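Local coordinates for protein pectinesterase inhibitor (Actinidia chinensis, PDB 1XG2) that inhibits pectin methylesterase by binding to it as a compact four-helix bundle, and may take part in regulating fruit ripening, at residues E8-T13 with S17-A22; E24-P27 with S31-L34; F40-A45 with G87-F92; T114-F119 with Q131-L136. All blocks are in the same frame, centred on the assembly; numbering follows the deposited sequence.

Interaction 1: E8-T13 with S17-A22; sequences EICPKT and SLCLQA
Cys10 and Cys19 mark the closest passage of the two backbones, their CA atoms 5.4 Å apart where the 3-10 turn 10-12, following helix 4-9, comes up against helix 16-24. No hydrogen bond spans the contact; a disulfide does the joining, with Cys10 SG 2.2 Å from Cys19 SG and a CB-SG-SG-CB torsion of -73°, the left-handed form. Cys19 holds SG anti to its own backbone N (chi1 176°), which sends the sulfur off the helix toward Cys10. Being short, cystine suits backbones this close.

Ile9 and Thr13 flank the bridge. Ile9 lays CG2 against the sulfur of Cys19 at 4.0 Å, and Thr13 approaches with both branches: its OG1 lies 3.7 Å from Cys19 CB, while its methyl CG2 faces Cys19 SG. The hydroxyl donates to Cys10 O at 2.8 Å (Thr13 OG1), lying in the carbonyl plane on a lone pair, and Thr13 N donates to that oxygen too. Threonine fits because one branch closes the turn and the other is an apolar methyl that can lie against sulfur. A glycine here would probably lose the hydroxyl donor to Cys10 O, keeping the bond from its own N-H, and a gap is likely to open beside the disulfide.

The hairpin of short helices thus pinned lies against the main bundle: Ile9 packs on Leu34 and Leu37 of helix 34-60 and on Ile146 and Leu149 of helix 127-149, where Thr13 also touches Asp141.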
loop_
_atom_site.group_PDB
_atom_site.type_symbol
_atom_site.label_atom_id
_atom_site.label_comp_id
_atom_site.label_asym_id
_atom_site.label_seq_id
_atom_site.Cartn_x
_atom_site.Cartn_y
_atom_site.Cartn_z
ATOM N N GLU B 8 -14.725 21.916 -14.775
ATOM C CA GLU B 8 -13.392 21.315 -14.718
ATOM C C GLU B 8 -13.293 20.093 -13.827
ATOM O O GLU B 8 -12.354 19.304 -13.962
ATOM C CB GLU B 8 -12.379 22.338 -14.216
ATOM C CG GLU B 8 -12.250 23.557 -15.104
ATOM C CD GLU B 8 -11.124 24.457 -14.635
ATOM O OE1 GLU B 8 -11.348 25.665 -14.509
ATOM O OE2 GLU B 8 -10.029 23.926 -14.377
ATOM N N ILE B 9 -14.228 19.955 -12.892
ATOM C CA ILE B 9 -14.169 18.887 -11.900
ATOM C C ILE B 9 -14.943 17.668 -12.360
ATOM O O ILE B 9 -14.376 16.600 -12.546
ATOM C CB ILE B 9 -14.706 19.382 -10.539
ATOM C CG1 ILE B 9 -13.813 20.494 -9.985
ATOM C CG2 ILE B 9 -14.732 18.244 -9.531
ATOM C CD1 ILE B 9 -14.472 21.284 -8.848
ATOM N N CYS B 10 -16.249 17.833 -12.554
ATOM C CA CYS B 10 -17.115 16.684 -12.773
ATOM C C CYS B 10 -16.726 15.796 -13.969
ATOM O O CYS B 10 -16.692 14.583 -13.818
ATOM C CB CYS B 10 -18.588 17.114 -12.797
ATOM S SG CYS B 10 -19.055 17.618 -11.128
ATOM N N PRO B 11 -16.415 16.364 -15.131
ATOM C CA PRO B 11 -15.974 15.539 -16.282
ATOM C C PRO B 11 -14.722 14.672 -16.057
ATOM O O PRO B 11 -14.561 13.672 -16.754
ATOM C CB PRO B 11 -15.697 16.565 -17.381
ATOM C CG PRO B 11 -16.454 17.771 -16.982
ATOM C CD PRO B 11 -16.503 17.793 -15.475
ATOM N N LYS B 12 -13.868 15.050 -15.109
ATOM C CA LYS B 12 -12.662 14.283 -14.779
ATOM C C LYS B 12 -12.899 13.176 -13.751
ATOM O O LYS B 12 -11.989 12.389 -13.484
ATOM C CB LYS B 12 -11.565 15.221 -14.256
ATOM C CG LYS B 12 -10.900 16.083 -15.313
ATOM C CD LYS B 12 -9.949 17.100 -14.665
ATOM C CE LYS B 12 -9.478 18.156 -15.655
ATOM N NZ LYS B 12 -10.509 19.204 -15.935
ATOM N N THR B 13 -14.078 13.126 -13.134
ATOM C CA THR B 13 -14.366 12.082 -12.163
ATOM C C THR B 13 -14.919 10.851 -12.859
ATOM O O THR B 13 -15.382 10.910 -13.995
ATOM C CB THR B 13 -15.415 12.536 -11.082
ATOM O OG1 THR B 13 -16.702 12.748 -11.689
ATOM C CG2 THR B 13 -15.050 13.869 -10.452
ATOM N N SER B 17 -22.167 12.305 -13.195
ATOM C CA SER B 17 -23.544 12.572 -12.798
ATOM C C SER B 17 -23.636 12.752 -11.289
ATOM O O SER B 17 -24.300 13.662 -10.805
ATOM C CB SER B 17 -24.469 11.445 -13.243
ATOM O OG SER B 17 -24.495 11.392 -14.654
ATOM N N LEU B 18 -22.959 11.876 -10.551
ATOM C CA LEU B 18 -22.969 11.933 -9.099
ATOM C C LEU B 18 -22.235 13.171 -8.610
ATOM O O LEU B 18 -22.700 13.850 -7.703
ATOM C CB LEU B 18 -22.349 10.681 -8.489
ATOM C CG LEU B 18 -22.346 10.694 -6.956
ATOM C CD1 LEU B 18 -23.762 10.834 -6.364
ATOM C CD2 LEU B 18 -21.656 9.430 -6.421
ATOM N N CYS B 19 -21.099 13.462 -9.223
ATOM C CA CYS B 19 -20.354 14.671 -8.920
ATOM C C CYS B 19 -21.234 15.916 -9.024
ATOM O O CYS B 19 -21.271 16.726 -8.100
ATOM C CB CYS B 19 -19.142 14.782 -9.852
ATOM S SG CYS B 19 -18.178 16.301 -9.666
ATOM N N LEU B 20 -21.955 16.053 -10.139
ATOM C CA LEU B 20 -22.853 17.190 -10.340
ATOM C C LEU B 20 -23.924 17.264 -9.259
ATOM O O LEU B 20 -24.152 18.305 -8.683
ATOM C CB LEU B 20 -23.505 17.129 -11.730
ATOM C CG LEU B 20 -24.444 18.300 -12.054
ATOM C CD1 LEU B 20 -23.680 19.621 -12.027
ATOM C CD2 LEU B 20 -25.140 18.084 -13.402
ATOM N N GLN B 21 -24.566 16.145 -8.983
ATOM C CA GLN B 21 -25.598 16.073 -7.967
ATOM C C GLN B 21 -25.050 16.523 -6.606
ATOM O O GLN B 21 -25.691 17.298 -5.897
ATOM C CB GLN B 21 -26.120 14.642 -7.919
ATOM C CG GLN B 21 -27.245 14.349 -6.972
ATOM C CD GLN B 21 -27.621 12.867 -7.053
ATOM O OE1 GLN B 21 -27.712 12.175 -6.027
ATOM N NE2 GLN B 21 -27.770 12.366 -8.282
ATOM N N ALA B 22 -23.838 16.085 -6.281
ATOM C CA ALA B 22 -23.216 16.404 -5.001
ATOM C C ALA B 22 -22.871 17.888 -4.900
ATOM O O ALA B 22 -23.180 18.525 -3.900
ATOM C CB ALA B 22 -21.962 15.549 -4.782
#

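Interaction 2: E24-P27 with S31-L34; sequences ESDP and SKDL
Lys32 grips Asp26 through a salt bridge in which Lys32 NZ donates a hydrogen bond to Asp26 OD2 at 2.6 Å. The ammonium comes in on the syn side of Asp26 OD2, only 19° out of the carboxylate plane. The two side chains reach for each other from opposite directions. Their CA atoms stand 9.4 Å apart, and Asp26 extends with CG anti to its backbone N (chi1 -173°). Lysine supplies the length that remains, yet its chain is bent at chi2 and again at chi4, which folds its methylenes in by the carboxylate: Lys32 CE lies 3.3 Å from Asp26 OD2.

The other oxygen, Asp26 OD1, accepts from the N-H of Arg28 in an Asx turn, which holds the carboxylate in place for the lysine. Phe40 of helix 34-60 packs on Asp26, and Leu37 of that helix packs on Lys32. Just beyond, Asp33 is the N-cap of the same helix, its OD1 taking the N-H of Gly36.

One charge pair therefore ties together the two ends of the loop between helices 16-24 and 34-60; because Asp26 is buried, the lysine probably offsets much of the cost of burying its charge.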
loop_
_atom_site.group_PDB
_atom_site.type_symbol
_atom_site.label_atom_id
_atom_site.label_comp_id
_atom_site.label_asym_id
_atom_site.label_seq_id
_atom_site.Cartn_x
_atom_site.Cartn_y
_atom_site.Cartn_z
ATOM N N GLU B 24 -24.077 20.384 -6.754
ATOM C CA GLU B 24 -25.304 21.184 -6.866
ATOM C C GLU B 24 -26.135 21.144 -5.578
ATOM O O GLU B 24 -27.055 21.948 -5.417
ATOM C CB GLU B 24 -26.166 20.718 -8.047
ATOM C CG GLU B 24 -25.855 21.409 -9.373
ATOM C CD GLU B 24 -26.805 20.979 -10.487
ATOM O OE1 GLU B 24 -27.502 19.942 -10.320
ATOM O OE2 GLU B 24 -26.844 21.666 -11.536
ATOM N N SER B 25 -25.827 20.225 -4.660
ATOM C CA SER B 25 -26.543 20.151 -3.384
ATOM C C SER B 25 -26.091 21.250 -2.404
ATOM O O SER B 25 -26.683 21.418 -1.347
ATOM C CB SER B 25 -26.408 18.759 -2.755
ATOM O OG SER B 25 -25.135 18.576 -2.159
ATOM N N ASP B 26 -25.030 21.975 -2.762
ATOM C CA ASP B 26 -24.557 23.145 -2.012
ATOM C C ASP B 26 -25.347 24.401 -2.407
ATOM O O ASP B 26 -25.191 24.891 -3.514
ATOM C CB ASP B 26 -23.064 23.359 -2.300
ATOM C CG ASP B 26 -22.432 24.446 -1.435
ATOM O OD1 ASP B 26 -23.155 25.160 -0.716
ATOM O OD2 ASP B 26 -21.197 24.654 -1.416
ATOM N N PRO B 27 -26.177 24.945 -1.514
ATOM C CA PRO B 27 -26.942 26.160 -1.844
ATOM C C PRO B 27 -26.044 27.354 -2.204
ATOM O O PRO B 27 -26.471 28.244 -2.943
ATOM C CB PRO B 27 -27.725 26.458 -0.553
ATOM C CG PRO B 27 -27.029 25.687 0.518
ATOM C CD PRO B 27 -26.440 24.479 -0.141
ATOM N N SER B 31 -20.551 30.751 -4.851
ATOM C CA SER B 31 -19.595 31.527 -4.058
ATOM C C SER B 31 -18.300 30.760 -3.701
ATOM O O SER B 31 -17.392 31.330 -3.080
ATOM C CB SER B 31 -20.285 32.030 -2.778
ATOM O OG SER B 31 -20.413 30.989 -1.817
ATOM N N LYS B 32 -18.202 29.487 -4.093
ATOM C CA LYS B 32 -17.088 28.622 -3.659
ATOM C C LYS B 32 -15.918 28.640 -4.636
ATOM O O LYS B 32 -16.099 28.519 -5.839
ATOM C CB LYS B 32 -17.554 27.165 -3.488
ATOM C CG LYS B 32 -18.689 26.964 -2.503
ATOM C CD LYS B 32 -18.239 27.143 -1.055
ATOM C CE LYS B 32 -19.430 27.071 -0.098
ATOM N NZ LYS B 32 -19.673 25.706 0.406
ATOM N N ASP B 33 -14.705 28.751 -4.112
ATOM C CA ASP B 33 -13.513 28.557 -4.937
ATOM C C ASP B 33 -13.105 27.082 -4.871
ATOM O O ASP B 33 -13.805 26.277 -4.261
ATOM C CB ASP B 33 -12.376 29.520 -4.521
ATOM C CG ASP B 33 -11.991 29.410 -3.055
ATOM O OD1 ASP B 33 -12.465 28.493 -2.358
ATOM O OD2 ASP B 33 -11.198 30.216 -2.501
ATOM N N LEU B 34 -11.984 26.717 -5.483
ATOM C CA LEU B 34 -11.566 25.317 -5.490
ATOM C C LEU B 34 -11.448 24.774 -4.076
ATOM O O LEU B 34 -11.886 23.672 -3.810
ATOM C CB LEU B 34 -10.243 25.103 -6.245
ATOM C CG LEU B 34 -10.325 24.771 -7.729
ATOM C CD1 LEU B 34 -8.919 24.636 -8.336
ATOM C CD2 LEU B 34 -11.157 23.512 -7.992
#

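Interaction 3: F40-A45 with G87-F92; sequences FSIDIA and GQAKQF
Lys90 and Asp43 bring their side chains together at about a right angle, each belonging to one of two helices that run antiparallel (174°) with axes 9.7 Å apart. Lys90 leaves helix 66-95 along the flank of the interface and then curls, bent at chi3 (69°) and chi4, so that Lys90 NZ swings across to donate to Asp43 OD1 at 2.7 Å. It arrives on the syn side of that oxygen but 31° out of the carboxylate plane. Curling also lays methylenes beside the acid, with Lys90 CE 3.2 Å from Asp43 OD1. A second acceptor, OE1 of Gln39 one helical turn before Asp43, shares the ammonium and probably restricts its movement.

Ile42 points toward the other helix and crosses Lys90 obliquely. Its two branches divide the work: Ile42 CG2 rests 3.6 Å from Lys90 CG, on the aliphatic root of the lysine, while Ile42 CD1 reaches Ala89 CB at 4.0 Å and lies near the carbonyl oxygen of Ala89 as well. Alanine suits this place, since its single methyl leaves room for the end of the isoleucine. The same isoleucine meets Leu101 of helix 98-118 and Val143 of helix 127-149, and so belongs to the shared core of the four-helix bundle.

Lysine thus serves both halves of the contact: its near methylenes carry apolar packing against Ile42, while its ammonium, at the edge of the interface, is neutralised by Asp43 and has Gln39 as a second acceptor.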
loop_
_atom_site.group_PDB
_atom_site.type_symbol
_atom_site.label_atom_id
_atom_site.label_comp_id
_atom_site.label_asym_id
_atom_site.label_seq_id
_atom_site.Cartn_x
_atom_site.Cartn_y
_atom_site.Cartn_z
ATOM N N PHE B 40 -16.163 20.914 0.880
ATOM C CA PHE B 40 -17.531 20.429 0.783
ATOM C C PHE B 40 -17.515 18.966 0.366
ATOM O O PHE B 40 -18.239 18.133 0.926
ATOM C CB PHE B 40 -18.312 21.268 -0.237
ATOM C CG PHE B 40 -19.743 20.880 -0.358
ATOM C CD1 PHE B 40 -20.669 21.319 0.574
ATOM C CD2 PHE B 40 -20.165 20.055 -1.388
ATOM C CE1 PHE B 40 -22.009 20.951 0.479
ATOM C CE2 PHE B 40 -21.505 19.673 -1.481
ATOM C CZ PHE B 40 -22.425 20.134 -0.551
ATOM N N SER B 41 -16.662 18.676 -0.605
ATOM C CA SER B 41 -16.580 17.341 -1.176
ATOM C C SER B 41 -15.981 16.358 -0.176
ATOM O O SER B 41 -16.401 15.214 -0.061
ATOM C CB SER B 41 -15.704 17.411 -2.427
ATOM O OG SER B 41 -16.583 18.044 -3.517
ATOM N N ILE B 42 -15.037 16.783 0.665
ATOM C CA ILE B 42 -14.524 15.893 1.713
ATOM C C ILE B 42 -15.649 15.591 2.704
ATOM O O ILE B 42 -15.825 14.457 3.101
ATOM C CB ILE B 42 -13.291 16.498 2.449
ATOM C CG1 ILE B 42 -12.109 16.670 1.504
ATOM C CG2 ILE B 42 -12.859 15.605 3.619
ATOM C CD1 ILE B 42 -11.039 17.624 2.053
ATOM N N ASP B 43 -16.410 16.607 3.081
ATOM C CA ASP B 43 -17.511 16.442 4.032
ATOM C C ASP B 43 -18.513 15.412 3.529
ATOM O O ASP B 43 -18.948 14.555 4.288
ATOM C CB ASP B 43 -18.240 17.765 4.272
ATOM C CG ASP B 43 -17.447 18.740 5.131
ATOM O OD1 ASP B 43 -16.333 18.404 5.629
ATOM O OD2 ASP B 43 -17.875 19.895 5.336
ATOM N N ILE B 44 -18.845 15.491 2.242
ATOM C CA ILE B 44 -19.766 14.559 1.610
ATOM C C ILE B 44 -19.217 13.139 1.634
ATOM O O ILE B 44 -19.940 12.196 1.961
ATOM C CB ILE B 44 -20.038 14.984 0.138
ATOM C CG1 ILE B 44 -20.835 16.294 0.088
ATOM C CG2 ILE B 44 -20.781 13.905 -0.601
ATOM C CD1 ILE B 44 -22.282 16.154 0.442
ATOM N N ALA B 45 -17.938 12.990 1.276
ATOM C CA ALA B 45 -17.314 11.685 1.258
ATOM C C ALA B 45 -17.235 11.072 2.654
ATOM O O ALA B 45 -17.536 9.894 2.822
ATOM C CB ALA B 45 -15.941 11.760 0.633
ATOM N N GLY B 87 -10.862 12.775 7.542
ATOM C CA GLY B 87 -10.760 13.769 8.602
ATOM C C GLY B 87 -9.485 14.575 8.490
ATOM O O GLY B 87 -9.512 15.799 8.617
ATOM N N GLN B 88 -8.370 13.891 8.226
ATOM C CA GLN B 88 -7.076 14.538 8.088
ATOM C C GLN B 88 -6.961 15.300 6.782
ATOM O O GLN B 88 -6.281 16.309 6.713
ATOM C CB GLN B 88 -5.951 13.505 8.168
ATOM C CG GLN B 88 -5.756 12.965 9.575
ATOM C CD GLN B 88 -4.300 12.796 9.922
ATOM O OE1 GLN B 88 -3.858 11.676 10.183
ATOM N NE2 GLN B 88 -3.538 13.911 9.926
ATOM N N ALA B 89 -7.640 14.807 5.749
ATOM C CA ALA B 89 -7.699 15.489 4.461
ATOM C C ALA B 89 -8.181 16.932 4.610
ATOM O O ALA B 89 -7.666 17.825 3.951
ATOM C CB ALA B 89 -8.609 14.724 3.493
ATOM N N LYS B 90 -9.155 17.175 5.480
ATOM C CA LYS B 90 -9.629 18.551 5.690
ATOM C C LYS B 90 -8.500 19.489 6.146
ATOM O O LYS B 90 -8.378 20.618 5.668
ATOM C CB LYS B 90 -10.759 18.598 6.720
ATOM C CG LYS B 90 -12.042 17.878 6.291
ATOM C CD LYS B 90 -13.229 18.186 7.218
ATOM C CE LYS B 90 -13.746 19.657 7.112
ATOM N NZ LYS B 90 -14.252 20.110 5.763
ATOM N N GLN B 91 -7.694 19.025 7.092
ATOM C CA GLN B 91 -6.616 19.850 7.648
ATOM C C GLN B 91 -5.538 20.104 6.604
ATOM O O GLN B 91 -4.977 21.188 6.528
ATOM C CB GLN B 91 -5.985 19.171 8.869
ATOM C CG GLN B 91 -6.906 18.964 10.073
ATOM C CD GLN B 91 -6.226 18.141 11.196
ATOM O OE1 GLN B 91 -5.975 18.660 12.292
ATOM N NE2 GLN B 91 -5.924 16.866 10.915
ATOM N N PHE B 92 -5.240 19.089 5.797
ATOM C CA PHE B 92 -4.245 19.225 4.743
ATOM C C PHE B 92 -4.700 20.251 3.694
ATOM O O PHE B 92 -3.905 21.068 3.215
ATOM C CB PHE B 92 -3.972 17.863 4.071
ATOM C CG PHE B 92 -3.171 16.899 4.910
ATOM C CD1 PHE B 92 -3.642 15.606 5.140
ATOM C CD2 PHE B 92 -1.940 17.261 5.444
ATOM C CE1 PHE B 92 -2.915 14.707 5.904
ATOM C CE2 PHE B 92 -1.195 16.353 6.198
ATOM C CZ PHE B 92 -1.685 15.080 6.428
#

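Interaction 4: T114-F119 with Q131-L136; sequences TCEDSF and QADLKL
Asp133 OD2 is approached by two residues of helix 98-118: Glu116 OE1 stands 2.6 Å from it and Cys115 SG 3.4 Å. Two carboxylate oxygens as near as Glu116 OE1 and Asp133 OD2 suggest that one of the acids is probably protonated. Their planes are turned 78° apart, so the groups do not lie flat on each other. Glu116 carries CG anti to its carbonyl carbon (chi1 -75°), which puts Glu116 CG 3.5 Å from Asp133 OD2, and a bend at chi2 (-68°) then turns the carboxylate so that OE1 comes to Asp133.

Each acid has a further partner. Glu116 OE2 is hydrogen-bonded to ND1 of His130, just before segment 131-136, and Asp133 OD1 to the hydroxyl of Tyr79 on helix 66-95. The buried Asp133 is thus held through OD1 by Tyr79, and its short side chain suits the 7.0 Å between its CA atom and that of Glu116.

These helices belong to the up-and-down four-helix bundle of the inhibitor, and Cys115 braces this end of it through its disulfide to Cys75 on helix 66-95. Were Glu116 an alanine, His130 would probably lose its carboxylate partner and a gap is likely to open beside Asp133 OD2.

Near the end of this segment's helix, Ser118 OG donates to Thr114 O at 2.8 Å, tilted 29° from the carbonyl plane. The outward side of this turn meets the enzyme: Asp117 forms a salt bridge with Lys224 of the pectinesterase chain, and Thr114 OG1 is hydrogen-bonded to His137 of that chain.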
loop_
_atom_site.group_PDB
_atom_site.type_symbol
_atom_site.label_atom_id
_atom_site.label_comp_id
_atom_site.label_asym_id
_atom_site.label_seq_id
_atom_site.Cartn_x
_atom_site.Cartn_y
_atom_site.Cartn_z
ATOM N N THR B 114 -10.850 -2.020 -1.048
ATOM C CA THR B 114 -10.350 -3.167 -0.304
ATOM C C THR B 114 -11.521 -4.009 0.207
ATOM O O THR B 114 -11.446 -5.228 0.233
ATOM C CB THR B 114 -9.485 -2.693 0.857
ATOM O OG1 THR B 114 -8.348 -1.968 0.343
ATOM C CG2 THR B 114 -8.895 -3.871 1.604
ATOM N N CYS B 115 -12.605 -3.347 0.605
ATOM C CA CYS B 115 -13.840 -4.060 0.937
ATOM C C CYS B 115 -14.272 -4.881 -0.274
ATOM O O CYS B 115 -14.493 -6.090 -0.158
ATOM C CB CYS B 115 -14.925 -3.083 1.362
ATOM S SG CYS B 115 -16.460 -3.898 1.852
ATOM N N GLU B 116 -14.324 -4.233 -1.444
ATOM C CA GLU B 116 -14.698 -4.879 -2.705
ATOM C C GLU B 116 -13.818 -6.081 -3.028
ATOM O O GLU B 116 -14.325 -7.155 -3.374
ATOM C CB GLU B 116 -14.587 -3.889 -3.881
ATOM C CG GLU B 116 -15.687 -2.853 -3.953
ATOM C CD GLU B 116 -17.036 -3.459 -4.289
ATOM O OE1 GLU B 116 -17.952 -3.352 -3.464
ATOM O OE2 GLU B 116 -17.167 -4.046 -5.369
ATOM N N ASP B 117 -12.506 -5.891 -2.929
ATOM C CA ASP B 117 -11.544 -6.961 -3.193
ATOM C C ASP B 117 -11.687 -8.146 -2.226
ATOM O O ASP B 117 -11.330 -9.261 -2.584
ATOM C CB ASP B 117 -10.115 -6.473 -3.058
ATOM C CG ASP B 117 -9.713 -5.451 -4.111
ATOM O OD1 ASP B 117 -10.316 -5.363 -5.194
ATOM O OD2 ASP B 117 -8.762 -4.691 -3.901
ATOM N N SER B 118 -12.182 -7.902 -1.015
ATOM C CA SER B 118 -12.323 -8.957 -0.005
ATOM C C SER B 118 -13.496 -9.898 -0.285
ATOM O O SER B 118 -13.601 -10.966 0.329
ATOM C CB SER B 118 -12.508 -8.342 1.384
ATOM O OG SER B 118 -11.384 -7.551 1.749
ATOM N N PHE B 119 -14.379 -9.499 -1.195
ATOM C CA PHE B 119 -15.539 -10.316 -1.557
ATOM C C PHE B 119 -15.333 -11.015 -2.896
ATOM O O PHE B 119 -16.183 -10.963 -3.780
ATOM C CB PHE B 119 -16.798 -9.457 -1.579
ATOM C CG PHE B 119 -17.423 -9.277 -0.232
ATOM C CD1 PHE B 119 -18.278 -10.240 0.271
ATOM C CD2 PHE B 119 -17.152 -8.150 0.536
ATOM C CE1 PHE B 119 -18.876 -10.088 1.519
ATOM C CE2 PHE B 119 -17.738 -7.994 1.782
ATOM C CZ PHE B 119 -18.606 -8.970 2.277
ATOM N N GLN B 131 -22.917 -1.163 -3.598
ATOM C CA GLN B 131 -23.278 0.189 -4.026
ATOM C C GLN B 131 -22.630 1.254 -3.153
ATOM O O GLN B 131 -22.189 2.295 -3.662
ATOM C CB GLN B 131 -24.798 0.376 -4.074
ATOM C CG GLN B 131 -25.472 -0.392 -5.222
ATOM C CD GLN B 131 -25.030 0.082 -6.598
ATOM O OE1 GLN B 131 -25.185 1.258 -6.936
ATOM N NE2 GLN B 131 -24.467 -0.824 -7.386
ATOM N N ALA B 132 -22.553 0.988 -1.853
ATOM C CA ALA B 132 -21.967 1.926 -0.898
ATOM C C ALA B 132 -20.458 2.096 -1.139
ATOM O O ALA B 132 -19.955 3.204 -1.019
ATOM C CB ALA B 132 -22.258 1.472 0.551
ATOM N N ASP B 133 -19.753 1.008 -1.485
ATOM C CA ASP B 133 -18.335 1.061 -1.862
ATOM C C ASP B 133 -18.131 1.930 -3.107
ATOM O O ASP B 133 -17.254 2.796 -3.140
ATOM C CB ASP B 133 -17.776 -0.341 -2.177
ATOM C CG ASP B 133 -17.667 -1.254 -0.943
ATOM O OD1 ASP B 133 -17.637 -0.754 0.202
ATOM O OD2 ASP B 133 -17.589 -2.500 -1.048
ATOM N N LEU B 134 -18.943 1.694 -4.136
ATOM C CA LEU B 134 -18.801 2.433 -5.390
ATOM C C LEU B 134 -19.094 3.899 -5.169
ATOM O O LEU B 134 -18.485 4.772 -5.817
ATOM C CB LEU B 134 -19.718 1.895 -6.494
ATOM C CG LEU B 134 -19.420 0.509 -7.050
ATOM C CD1 LEU B 134 -20.371 0.223 -8.211
ATOM C CD2 LEU B 134 -17.971 0.377 -7.487
ATOM N N LYS B 135 -20.007 4.179 -4.245
ATOM C CA LYS B 135 -20.339 5.554 -3.918
ATOM C C LYS B 135 -19.173 6.265 -3.216
ATOM O O LYS B 135 -18.857 7.395 -3.538
ATOM C CB LYS B 135 -21.593 5.622 -3.054
ATOM C CG LYS B 135 -22.129 7.022 -2.897
ATOM C CD LYS B 135 -23.224 7.079 -1.860
ATOM C CE LYS B 135 -24.428 7.921 -2.305
ATOM N NZ LYS B 135 -25.003 8.643 -1.112
ATOM N N LEU B 136 -18.537 5.605 -2.258
ATOM C CA LEU B 136 -17.411 6.233 -1.587
ATOM C C LEU B 136 -16.310 6.489 -2.598
ATOM O O LEU B 136 -15.652 7.514 -2.542
ATOM C CB LEU B 136 -16.867 5.358 -0.469
ATOM C CG LEU B 136 -15.715 6.005 0.302
ATOM C CD1 LEU B 136 -16.139 7.350 0.850
ATOM C CD2 LEU B 136 -15.238 5.073 1.425
#

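Interactions 1 and 4 are buried, whereas 2 and 3 combine a buried side with a more open one. Covalent and apolar forces close the hairpin of interaction 1, a lone charge pair the loop of interaction 2, and a mixed interface joins the helices of interaction 3; interaction 4 turns on paired acids. Helix 34-60 binds the set together: its Phe40 touches both Asp26 of interaction 2 and Ala22 of interaction 1, and its Ala45 meets Leu136 of interaction 4. Interactions 2 and 4 lie on opposite sides of the chain's centre, their own centres about 28 Å apart; three residues of interaction 4 reach the enzyme, against one, Gln88, of interaction 3.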